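Long-range contact in neuroglobin (Symsagittifera roscoffensis, PDB 4B4Y), which binds haem and molecular oxygen, the latter probably reversibly, as a member of the neuroglobin branch of the globin family: residues A[78-89]-A[141-152]. Residues are numbered along the deposited sequence; the frame is centred on the assembly and turned at random.
With HEM (protoporphyrin IX containing Fe), chain B.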
loop_
_atom_site.group_PDB
_atom_site.type_symbol
_atom_site.label_atom_id
_atom_site.label_comp_id
_atom_site.label_asym_id
_atom_site.label_seq_id
_atom_site.Cartn_x
_atom_site.Cartn_y
_atom_site.Cartn_z
ATOM N N VAL A 78 10.856 -7.599 -8.444
ATOM C CA VAL A 78 11.724 -8.198 -7.414
ATOM C C VAL A 78 12.015 -9.656 -7.684
ATOM O O VAL A 78 13.156 -10.122 -7.638
ATOM C CB VAL A 78 11.098 -8.050 -5.960
ATOM C CG1 VAL A 78 11.902 -8.854 -4.995
ATOM C CG2 VAL A 78 11.140 -6.569 -5.555
ATOM N N ILE A 79 10.992 -10.434 -8.008
ATOM C CA ILE A 79 11.292 -11.856 -8.264
ATOM C C ILE A 79 12.253 -11.976 -9.524
ATOM O O ILE A 79 13.172 -12.738 -9.533
ATOM C CB ILE A 79 9.973 -12.611 -8.511
ATOM C CG1 ILE A 79 9.155 -12.779 -7.177
ATOM C CG2 ILE A 79 10.213 -13.857 -9.248
ATOM C CD1 ILE A 79 7.657 -13.176 -7.437
ATOM N N SER A 80 11.902 -11.330 -10.604
ATOM C CA SER A 80 12.729 -11.347 -11.854
ATOM C C SER A 80 14.170 -10.942 -11.654
ATOM O O SER A 80 15.095 -11.682 -11.999
ATOM C CB SER A 80 12.151 -10.390 -12.899
ATOM O OG SER A 80 12.882 -10.836 -13.994
ATOM N N ASP A 81 14.352 -9.859 -10.898
ATOM C CA ASP A 81 15.671 -9.399 -10.628
ATOM C C ASP A 81 16.421 -10.372 -9.768
ATOM O O ASP A 81 17.696 -10.389 -9.781
ATOM C CB ASP A 81 15.597 -8.093 -9.836
ATOM C CG ASP A 81 15.347 -6.879 -10.711
ATOM O OD1 ASP A 81 15.275 -6.970 -11.968
ATOM O OD2 ASP A 81 15.124 -5.847 -10.071
ATOM N N CYS A 82 15.718 -11.088 -8.887
ATOM C CA CYS A 82 16.502 -11.993 -8.028
ATOM C C CYS A 82 16.853 -13.249 -8.846
ATOM O O CYS A 82 17.990 -13.770 -8.718
ATOM C CB CYS A 82 15.783 -12.451 -6.759
ATOM S SG CYS A 82 15.474 -11.241 -5.564
ATOM N N LEU A 83 15.897 -13.733 -9.646
ATOM C CA LEU A 83 16.006 -15.064 -10.303
ATOM C C LEU A 83 17.194 -15.072 -11.290
ATOM O O LEU A 83 17.900 -16.083 -11.490
ATOM C CB LEU A 83 14.725 -15.374 -11.085
ATOM C CG LEU A 83 13.375 -15.755 -10.330
ATOM C CD1 LEU A 83 12.260 -16.096 -11.421
ATOM C CD2 LEU A 83 13.686 -16.939 -9.493
ATOM N N VAL A 84 17.438 -13.898 -11.844
ATOM C CA VAL A 84 18.320 -13.768 -12.948
ATOM C C VAL A 84 19.758 -13.697 -12.394
ATOM O O VAL A 84 20.706 -14.002 -13.048
ATOM C CB VAL A 84 17.692 -12.625 -13.798
ATOM C CG1 VAL A 84 18.413 -11.296 -13.767
ATOM C CG2 VAL A 84 17.116 -13.163 -15.032
ATOM N N ASP A 85 19.928 -13.446 -11.112
ATOM C CA ASP A 85 21.280 -13.508 -10.545
ATOM C C ASP A 85 21.170 -13.881 -9.060
ATOM O O ASP A 85 21.341 -13.036 -8.164
ATOM C CB ASP A 85 22.008 -12.157 -10.738
ATOM C CG ASP A 85 23.438 -12.114 -10.077
ATOM O OD1 ASP A 85 24.035 -13.162 -9.651
ATOM O OD2 ASP A 85 23.940 -10.978 -9.928
ATOM N N LEU A 86 20.912 -15.159 -8.787
ATOM C CA LEU A 86 20.513 -15.567 -7.405
ATOM C C LEU A 86 21.572 -15.365 -6.391
ATOM O O LEU A 86 21.272 -14.931 -5.260
ATOM C CB LEU A 86 20.001 -17.004 -7.321
ATOM C CG LEU A 86 18.559 -17.063 -7.862
ATOM C CD1 LEU A 86 18.188 -18.436 -8.417
ATOM C CD2 LEU A 86 17.485 -16.532 -6.859
ATOM N N ASN A 87 22.811 -15.681 -6.772
ATOM C CA ASN A 87 23.954 -15.553 -5.844
ATOM C C ASN A 87 24.429 -14.112 -5.561
ATOM O O ASN A 87 25.016 -13.836 -4.506
ATOM C CB ASN A 87 25.116 -16.463 -6.292
ATOM C CG ASN A 87 24.785 -17.962 -6.081
ATOM O OD1 ASN A 87 23.920 -18.305 -5.256
ATOM N ND2 ASN A 87 25.443 -18.843 -6.848
ATOM N N GLY A 88 24.108 -13.203 -6.468
ATOM C CA GLY A 88 24.538 -11.815 -6.382
ATOM C C GLY A 88 23.411 -10.907 -5.912
ATOM O O GLY A 88 23.436 -9.659 -6.124
ATOM N N VAL A 89 22.438 -11.548 -5.253
ATOM C CA VAL A 89 21.200 -10.910 -4.822
ATOM C C VAL A 89 21.462 -9.692 -3.884
ATOM O O VAL A 89 20.728 -8.675 -3.954
ATOM C CB VAL A 89 20.189 -11.995 -4.236
ATOM C CG1 VAL A 89 20.395 -12.202 -2.798
ATOM C CG2 VAL A 89 18.786 -11.639 -4.510
ATOM N N TRP A 141 13.995 -24.209 -8.179
ATOM C CA TRP A 141 12.944 -23.165 -7.885
ATOM C C TRP A 141 12.640 -23.024 -6.420
ATOM O O TRP A 141 12.565 -21.921 -5.902
ATOM C CB TRP A 141 11.703 -23.505 -8.642
ATOM C CG TRP A 141 11.771 -23.043 -10.002
ATOM C CD1 TRP A 141 12.212 -23.747 -11.108
ATOM C CD2 TRP A 141 11.374 -21.744 -10.464
ATOM N NE1 TRP A 141 12.037 -22.967 -12.245
ATOM C CE2 TRP A 141 11.605 -21.711 -11.854
ATOM C CE3 TRP A 141 10.981 -20.549 -9.801
ATOM C CZ2 TRP A 141 11.377 -20.581 -12.611
ATOM C CZ3 TRP A 141 10.700 -19.392 -10.592
ATOM C CH2 TRP A 141 10.919 -19.433 -11.990
ATOM N N LEU A 142 12.626 -24.124 -5.682
ATOM C CA LEU A 142 12.314 -24.033 -4.246
ATOM C C LEU A 142 13.422 -23.337 -3.501
ATOM O O LEU A 142 13.222 -22.510 -2.532
ATOM C CB LEU A 142 12.000 -25.443 -3.629
ATOM C CG LEU A 142 10.618 -26.062 -3.993
ATOM C CD1 LEU A 142 10.520 -27.588 -3.719
ATOM C CD2 LEU A 142 9.402 -25.323 -3.332
ATOM N N LYS A 143 14.646 -23.687 -3.881
ATOM C CA LYS A 143 15.786 -22.997 -3.258
ATOM C C LYS A 143 15.793 -21.486 -3.640
ATOM O O LYS A 143 15.968 -20.584 -2.786
ATOM C CB LYS A 143 17.104 -23.680 -3.671
ATOM C CG LYS A 143 18.284 -23.214 -2.737
ATOM C CD LYS A 143 19.461 -24.203 -2.681
ATOM C CE LYS A 143 20.481 -23.692 -1.623
ATOM N NZ LYS A 143 21.688 -24.570 -1.454
ATOM N N ALA A 144 15.598 -21.205 -4.901
ATOM C CA ALA A 144 15.455 -19.810 -5.349
ATOM C C ALA A 144 14.391 -19.066 -4.525
ATOM O O ALA A 144 14.591 -17.924 -4.118
ATOM C CB ALA A 144 15.030 -19.773 -6.891
ATOM N N TYR A 145 13.228 -19.702 -4.310
ATOM C CA TYR A 145 12.136 -19.026 -3.591
ATOM C C TYR A 145 12.561 -18.714 -2.164
ATOM O O TYR A 145 12.263 -17.656 -1.607
ATOM C CB TYR A 145 10.818 -19.864 -3.598
ATOM C CG TYR A 145 9.739 -19.103 -2.902
ATOM C CD1 TYR A 145 9.208 -17.961 -3.466
ATOM C CD2 TYR A 145 9.299 -19.502 -1.626
ATOM C CE1 TYR A 145 8.213 -17.222 -2.805
ATOM C CE2 TYR A 145 8.304 -18.844 -0.999
ATOM C CZ TYR A 145 7.756 -17.697 -1.573
ATOM O OH TYR A 145 6.785 -17.047 -0.857
ATOM N N GLY A 146 13.284 -19.648 -1.567
ATOM C CA GLY A 146 13.850 -19.437 -0.212
ATOM C C GLY A 146 14.751 -18.191 -0.111
ATOM O O GLY A 146 14.675 -17.440 0.868
ATOM N N ILE A 147 15.592 -17.960 -1.119
ATOM C CA ILE A 147 16.516 -16.802 -1.105
ATOM C C ILE A 147 15.679 -15.553 -1.302
ATOM O O ILE A 147 15.904 -14.591 -0.635
ATOM C CB ILE A 147 17.576 -16.907 -2.272
ATOM C CG1 ILE A 147 18.754 -17.839 -1.886
ATOM C CG2 ILE A 147 18.096 -15.530 -2.712
ATOM C CD1 ILE A 147 19.256 -18.689 -3.127
ATOM N N ILE A 148 14.746 -15.550 -2.249
ATOM C CA ILE A 148 13.885 -14.372 -2.470
ATOM C C ILE A 148 13.105 -14.004 -1.151
ATOM O O ILE A 148 12.997 -12.825 -0.755
ATOM C CB ILE A 148 12.927 -14.624 -3.635
ATOM C CG1 ILE A 148 13.711 -14.794 -4.954
ATOM C CG2 ILE A 148 11.854 -13.510 -3.713
ATOM C CD1 ILE A 148 12.878 -15.213 -6.140
ATOM N N THR A 149 12.656 -15.033 -0.439
ATOM C CA THR A 149 12.008 -14.877 0.827
ATOM C C THR A 149 12.808 -14.120 1.861
ATOM O O THR A 149 12.282 -13.180 2.517
ATOM C CB THR A 149 11.564 -16.250 1.362
ATOM O OG1 THR A 149 10.557 -16.702 0.479
ATOM C CG2 THR A 149 10.961 -16.098 2.831
ATOM N N VAL A 150 14.045 -14.552 2.051
ATOM C CA VAL A 150 15.019 -13.848 2.925
ATOM C C VAL A 150 15.248 -12.412 2.468
ATOM O O VAL A 150 15.242 -11.510 3.269
ATOM C CB VAL A 150 16.361 -14.593 2.965
ATOM C CG1 VAL A 150 17.510 -13.706 3.566
ATOM C CG2 VAL A 150 16.212 -16.002 3.740
ATOM N N MET A 151 15.387 -12.145 1.179
ATOM C CA MET A 151 15.596 -10.755 0.760
ATOM C C MET A 151 14.419 -9.839 1.134
ATOM O O MET A 151 14.546 -8.610 1.270
ATOM C CB MET A 151 15.822 -10.706 -0.762
ATOM C CG MET A 151 17.140 -11.430 -1.208
ATOM S SD MET A 151 18.604 -10.840 -0.289
ATOM C CE MET A 151 18.844 -9.307 -1.223
ATOM N N VAL A 152 13.223 -10.405 1.212
ATOM C CA VAL A 152 12.074 -9.537 1.322
ATOM C C VAL A 152 11.705 -9.378 2.808
ATOM O O VAL A 152 10.985 -8.460 3.186
ATOM C CB VAL A 152 11.005 -10.138 0.447
ATOM C CG1 VAL A 152 9.764 -10.457 1.200
ATOM C CG2 VAL A 152 10.830 -9.296 -0.790
HETATM C CHA HEM B . 4.284 -5.547 -0.469
HETATM C CHB HEM B . 7.138 -8.602 -2.844
HETATM C CHC HEM B . 5.498 -12.211 0.028
HETATM C CHD HEM B . 1.944 -9.359 1.544
HETATM C C1A HEM B . 5.211 -6.048 -1.352
HETATM C C2A HEM B . 6.060 -5.291 -2.210
HETATM C C3A HEM B . 6.831 -6.122 -2.867
HETATM C C4A HEM B . 6.550 -7.426 -2.403
HETATM C CMA HEM B . 7.946 -5.791 -3.919
HETATM C CAA HEM B . 6.022 -3.728 -2.309
HETATM C CBA HEM B . 5.158 -3.359 -3.494
HETATM C CGA HEM B . 4.829 -1.881 -3.524
HETATM O O1A HEM B . 5.657 -1.009 -3.289
HETATM O O2A HEM B . 3.655 -1.543 -3.788
HETATM C C1B HEM B . 6.990 -9.875 -2.251
HETATM C C2B HEM B . 7.777 -11.066 -2.530
HETATM C C3B HEM B . 7.363 -12.037 -1.734
HETATM C C4B HEM B . 6.255 -11.522 -0.950
HETATM C CMB HEM B . 8.933 -11.086 -3.567
HETATM C CAB HEM B . 7.869 -13.494 -1.700
HETATM C CBB HEM B . 9.088 -13.762 -1.223
HETATM C C1C HEM B . 4.333 -11.767 0.616
HETATM C C2C HEM B . 3.296 -12.589 1.270
HETATM C C3C HEM B . 2.286 -11.811 1.602
HETATM C C4C HEM B . 2.662 -10.480 1.224
HETATM C CMC HEM B . 3.338 -14.129 1.446
HETATM C CAC HEM B . 0.969 -12.247 2.354
HETATM C CBC HEM B . -0.159 -11.594 2.054
HETATM C C1D HEM B . 2.328 -8.047 1.335
HETATM C C2D HEM B . 1.744 -6.840 1.942
HETATM C C3D HEM B . 2.499 -5.753 1.285
HETATM C C4D HEM B . 3.424 -6.307 0.323
HETATM C CMD HEM B . 0.584 -6.664 2.928
HETATM C CAD HEM B . 2.260 -4.249 1.402
HETATM C CBD HEM B . 1.513 -5.019 0.252
HETATM C CGD HEM B . 0.802 -3.964 -0.356
HETATM O O1D HEM B . -0.086 -4.334 -1.150
HETATM O O2D HEM B . 1.194 -2.835 0.097
HETATM N NA HEM B . 5.553 -7.336 -1.488
HETATM N NB HEM B . 6.108 -10.202 -1.294
HETATM N NC HEM B . 3.897 -10.501 0.594
HETATM N ND HEM B . 3.347 -7.655 0.474
HETATM FE FE HEM B . 4.728 -8.868 -0.400
#
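Leu-83 meets the six-membered end of the Trp-141 indole obliquely, its CD1 lying 3.6 Å from CH2, and the two side chains cross at about a right angle. The indole is pinned at its other end, where NE1 is hydrogen-bonded to Asp-20 OD2 of helix 11-24. The second flat group, Tyr-145, carries Thr-149 OG1 over one face, 3.4 Å above the plane and offset toward the rim, held there by its 2.9 Å hydrogen bond to Tyr-145 O; the haem vinyl comes in obliquely, and Tyr-145 OH is hydrogen-bonded to Phe-113 O. The branches of Ile-148 part between helix 78-83 and the haem: CG1 sits 3.6 Å from Cys-82 CB and CD1 3.9 Å from Leu-83 CD2. With chi1 -65° CG1 lies anti to the carbonyl carbon, which puts CG2 anti to the backbone N, 3.7 Å from haem CBB. Farther along, Leu-86 CD1 rests 3.8 Å from Ala-144 CB, and Val-89 and Met-151 meet tip to tip, although Val-89 is poorly ordered. No hydrogen bond crosses the interface; apolar side chains hold it. Helix segments 78-83 and 141-152 cross at 119°, 10.2 Å apart: the end of the E helix and the EF corner packed against the H helix of the globin fold, here also part of the haem pocket wall.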